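Signal transduction protein TRAP (Staphylococcus aureus, PDB 4AE5) probably acts as a phosphorylation-dependent signal transducer that promotes agr activation, RNAIII synthesis and the expression of staphylococcal toxins and biofilm genes. Local coordinates at residues A[121-124]-A[125-129]; A[138-141]-A[142-145]. All coordinates share one frame; numbering follows the deposited sequence.

Interactions 1 and 2 are both local contacts at the starts of helices, met one after the other along the chain within the ABM domain. Interaction 1 begins helix 123-131 directly after strand 114-120; interaction 2 begins the short helix 141-144, after helix 133-136. In both, an N-cap side chain accepts the backbone N-H three residues ahead, a carboxylate oxygen in residues 121-129 and a hydroxyl in 138-145. Their centres are 18 Å apart, and their nearest atoms, about 5 Å from each other, do not touch. Phe118 joins them indirectly, its ring meeting Phe129 of interaction 1 and Phe139 of interaction 2 edge-to-face.

Interaction 1. Residues A[121-124]-A[125-129]; sequences ADRH and AYEDF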
# COMPACT_ATOMS: atom_id res chain seq x y z
N ALA A 121 -7.51 2.22 -11.53
CA ALA A 121 -8.45 1.42 -12.38
C ALA A 121 -7.82 0.10 -12.84
O ALA A 121 -8.45 -0.95 -12.78
CB ALA A 121 -8.91 2.24 -13.64
N ASP A 122 -6.59 0.18 -13.35
CA ASP A 122 -5.88 -1.01 -13.83
C ASP A 122 -4.38 -0.81 -13.83
O ASP A 122 -3.89 0.25 -13.52
CB ASP A 122 -6.38 -1.43 -15.28
CG ASP A 122 -6.18 -0.34 -16.34
OD1 ASP A 122 -5.31 0.50 -16.23
OD2 ASP A 122 -6.84 -0.43 -17.43
N ARG A 123 -3.63 -1.82 -14.25
CA ARG A 123 -2.21 -1.75 -14.23
C ARG A 123 -1.69 -0.69 -15.13
O ARG A 123 -0.74 -0.00 -14.75
CB ARG A 123 -1.61 -3.08 -14.68
CG ARG A 123 -0.10 -3.06 -14.70
CD ARG A 123 0.33 -4.42 -15.18
NE ARG A 123 1.54 -4.29 -15.92
CZ ARG A 123 1.59 -4.42 -17.24
NH1 ARG A 123 0.49 -4.70 -17.93
NH2 ARG A 123 2.75 -4.29 -17.86
N HIS A 124 -2.28 -0.56 -16.33
CA HIS A 124 -1.75 0.43 -17.25
C HIS A 124 -1.82 1.85 -16.67
O HIS A 124 -0.93 2.66 -16.91
CB HIS A 124 -2.43 0.40 -18.61
CG HIS A 124 -2.01 -0.76 -19.49
ND1 HIS A 124 -0.92 -1.52 -19.24
CD2 HIS A 124 -2.54 -1.23 -20.69
CE1 HIS A 124 -0.77 -2.45 -20.22
NE2 HIS A 124 -1.77 -2.26 -21.11
N ALA A 125 -2.94 2.17 -16.02
CA ALA A 125 -3.15 3.51 -15.48
C ALA A 125 -2.07 3.85 -14.45
O ALA A 125 -1.60 4.98 -14.38
CB ALA A 125 -4.53 3.61 -14.83
N TYR A 126 -1.73 2.87 -13.64
CA TYR A 126 -0.68 3.08 -12.60
C TYR A 126 0.68 3.27 -13.34
O TYR A 126 1.44 4.15 -13.00
CB TYR A 126 -0.63 1.93 -11.60
CG TYR A 126 0.59 2.09 -10.69
CD1 TYR A 126 0.63 3.14 -9.75
CD2 TYR A 126 1.74 1.31 -10.90
CE1 TYR A 126 1.75 3.30 -8.92
CE2 TYR A 126 2.89 1.49 -10.12
CZ TYR A 126 2.88 2.47 -9.14
OH TYR A 126 4.00 2.64 -8.40
N GLU A 127 0.99 2.45 -14.33
CA GLU A 127 2.27 2.56 -15.02
C GLU A 127 2.42 3.84 -15.81
O GLU A 127 3.50 4.39 -15.87
CB GLU A 127 2.50 1.32 -15.92
CG GLU A 127 2.66 0.07 -15.09
CD GLU A 127 3.17 -1.13 -15.82
OE1 GLU A 127 2.89 -1.30 -17.01
OE2 GLU A 127 3.89 -1.92 -15.14
N ASP A 128 1.32 4.37 -16.34
CA ASP A 128 1.32 5.73 -16.91
C ASP A 128 1.62 6.83 -15.85
O ASP A 128 2.39 7.74 -16.07
CB ASP A 128 0.02 5.97 -17.64
CG ASP A 128 -0.07 5.11 -18.89
OD1 ASP A 128 1.01 4.60 -19.26
OD2 ASP A 128 -1.14 4.79 -19.39
N PHE A 129 1.02 6.68 -14.68
CA PHE A 129 1.23 7.65 -13.62
C PHE A 129 2.70 7.57 -13.15
O PHE A 129 3.42 8.59 -12.88
CB PHE A 129 0.22 7.35 -12.48
CG PHE A 129 0.61 7.94 -11.12
CD1 PHE A 129 0.72 9.30 -10.99
CD2 PHE A 129 0.81 7.12 -9.99
CE1 PHE A 129 1.05 9.90 -9.80
CE2 PHE A 129 1.12 7.73 -8.75
CZ PHE A 129 1.24 9.10 -8.68
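Asp122 and Ala125 meet in the N-cap of helix 123-131, where the chain leaves strand 114-120 of the antiparallel beta sheet and turns into helix. With chi1 at 60°, CG of Asp122 sits between its own backbone N and carbonyl carbon, which folds the carboxylate back over the first turn. Ala125 N then donates to Asp122 OD1 at 2.9 Å, meeting the oxygen nearly along its C-O axis. Aspartate suits this place because its short acidic arm reaches an N-H that has no helical carbonyl before it, and its negative charge probably gains from the positive end of the helix dipole. Ala125, with only a methyl, leaves room for the carboxylate: its CB lies 3.5 Å from Asp122 OD1.

From the next residue, Arg123 reaches Glu127, one turn along, in an i to i+4 salt bridge. Arg123 runs out with CG anti to its backbone N (chi1 179°) and bends at chi3, while Glu127 extends beyond CG to come over one face of the guanidinium. Glu127 OE1 is 3.1 Å from Arg123 NH2 but well out of the guanidinium plane, so no N-H points at it and the attraction is between charges; the carboxylate plane is turned 67° from that of the guanidinium. The other oxygen, OE2, is hydrogen-bonded to Tyr161 OH, which ties the carboxylate to strand 158-164. OE1 also lies near the plane of the His124 ring, at its edge.

Tyr126 turns from this polar side toward strands 67-73 and 114-120, its side chain touching Cys69 and Phe118 and its OH hydrogen-bonded to Glu159. Along the backbone the helical bonds begin, with Tyr126 N to Asp122 O weak at 3.4 Å and Glu127 N approaching Arg123 O in the carbonyl plane at 3.0 Å.

Interaction 2. Residues A[138-141]-A[142-145]; sequences HFSK and DALS
Ser140 holds Ala143 at the N-cap of the short helix 141-144, and the closest packing of the contact gathers round its hydroxyl. With chi1 at 57°, OG leans back over the new turn and accepts from Ala143 N at 2.9 Å. The same hydroxyl is hydrogen-bonded to Asn136 O, so this buried polar group is served by two partners. Serine fits because it is small enough to be enclosed yet still reaches the first turn; alanine fits beside it, its small CB lying 3.2 Å from Ser140 OG.

Leu144 closes the buried side. Its CD2 methyl approaches His138 O at 3.5 Å, while CD1 lies near Phe139 O, a carbonyl hydrogen-bonded to Tyr157 OH. The backbone closure is less regular: Leu144 N has a weak bond to Ser140 O and another, 3.2 Å long, to Lys141 O, which it meets from well above the carbonyl plane.

On the solvent side, the exposed side chains of Lys141 and Asp142 touch the rest of the contact with little more than their CB atoms. The lysine chain is fully extended and touches Phe148 and Tyr157. On the buried side, Leu144 packs on Leu83 and Leu87 of helix 80-88, and Phe139 reaches both Leu87 and Phe118 of strand 114-120.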
# COMPACT_ATOMS: atom_id res chain seq x y z
N HIS A 138 8.73 12.48 -6.73
CA HIS A 138 8.28 12.30 -5.33
C HIS A 138 8.32 10.90 -4.72
O HIS A 138 8.56 10.76 -3.50
CB HIS A 138 6.90 12.96 -5.13
CG HIS A 138 6.85 14.36 -5.60
ND1 HIS A 138 7.36 15.38 -4.89
CD2 HIS A 138 6.40 14.90 -6.79
CE1 HIS A 138 7.23 16.52 -5.59
NE2 HIS A 138 6.66 16.21 -6.75
N PHE A 139 8.07 9.85 -5.53
CA PHE A 139 7.77 8.51 -5.00
C PHE A 139 8.75 7.47 -5.56
O PHE A 139 8.68 6.26 -5.17
CB PHE A 139 6.30 8.06 -5.30
CG PHE A 139 5.24 8.94 -4.67
CD1 PHE A 139 5.13 9.02 -3.28
CD2 PHE A 139 4.39 9.70 -5.45
CE1 PHE A 139 4.14 9.80 -2.70
CE2 PHE A 139 3.41 10.54 -4.89
CZ PHE A 139 3.31 10.61 -3.50
N SER A 140 9.61 7.88 -6.51
CA SER A 140 10.56 6.92 -7.14
C SER A 140 11.73 6.60 -6.20
O SER A 140 12.00 7.35 -5.25
CB SER A 140 11.22 7.47 -8.40
OG SER A 140 11.90 8.70 -8.11
N LYS A 141 12.48 5.56 -6.58
CA LYS A 141 13.72 5.21 -5.93
C LYS A 141 14.67 6.39 -5.89
O LYS A 141 15.18 6.72 -4.80
CB LYS A 141 14.39 4.05 -6.70
CG LYS A 141 15.47 3.33 -5.91
CD LYS A 141 16.26 2.27 -6.73
CE LYS A 141 17.26 1.65 -5.77
NZ LYS A 141 17.90 0.37 -6.22
N ASP A 142 14.88 7.03 -7.06
CA ASP A 142 15.73 8.21 -7.16
C ASP A 142 15.26 9.31 -6.20
O ASP A 142 16.06 9.82 -5.42
CB ASP A 142 15.81 8.74 -8.61
CG ASP A 142 16.81 7.92 -9.49
OD1 ASP A 142 17.51 7.02 -8.97
OD2 ASP A 142 16.92 8.14 -10.71
N ALA A 143 13.97 9.60 -6.22
CA ALA A 143 13.38 10.69 -5.43
C ALA A 143 13.62 10.49 -3.94
O ALA A 143 13.74 11.45 -3.22
CB ALA A 143 11.87 10.79 -5.68
N LEU A 144 13.64 9.24 -3.49
CA LEU A 144 13.63 8.98 -2.07
C LEU A 144 14.97 8.45 -1.56
O LEU A 144 15.13 8.22 -0.40
CB LEU A 144 12.50 8.00 -1.75
CG LEU A 144 11.10 8.56 -1.95
CD1 LEU A 144 10.12 7.41 -1.72
CD2 LEU A 144 10.87 9.84 -1.06
N SER A 145 15.92 8.24 -2.45
CA SER A 145 17.18 7.60 -2.03
C SER A 145 18.00 8.38 -1.00
O SER A 145 18.88 7.80 -0.40
CB SER A 145 18.05 7.32 -3.24
OG SER A 145 18.57 8.51 -3.69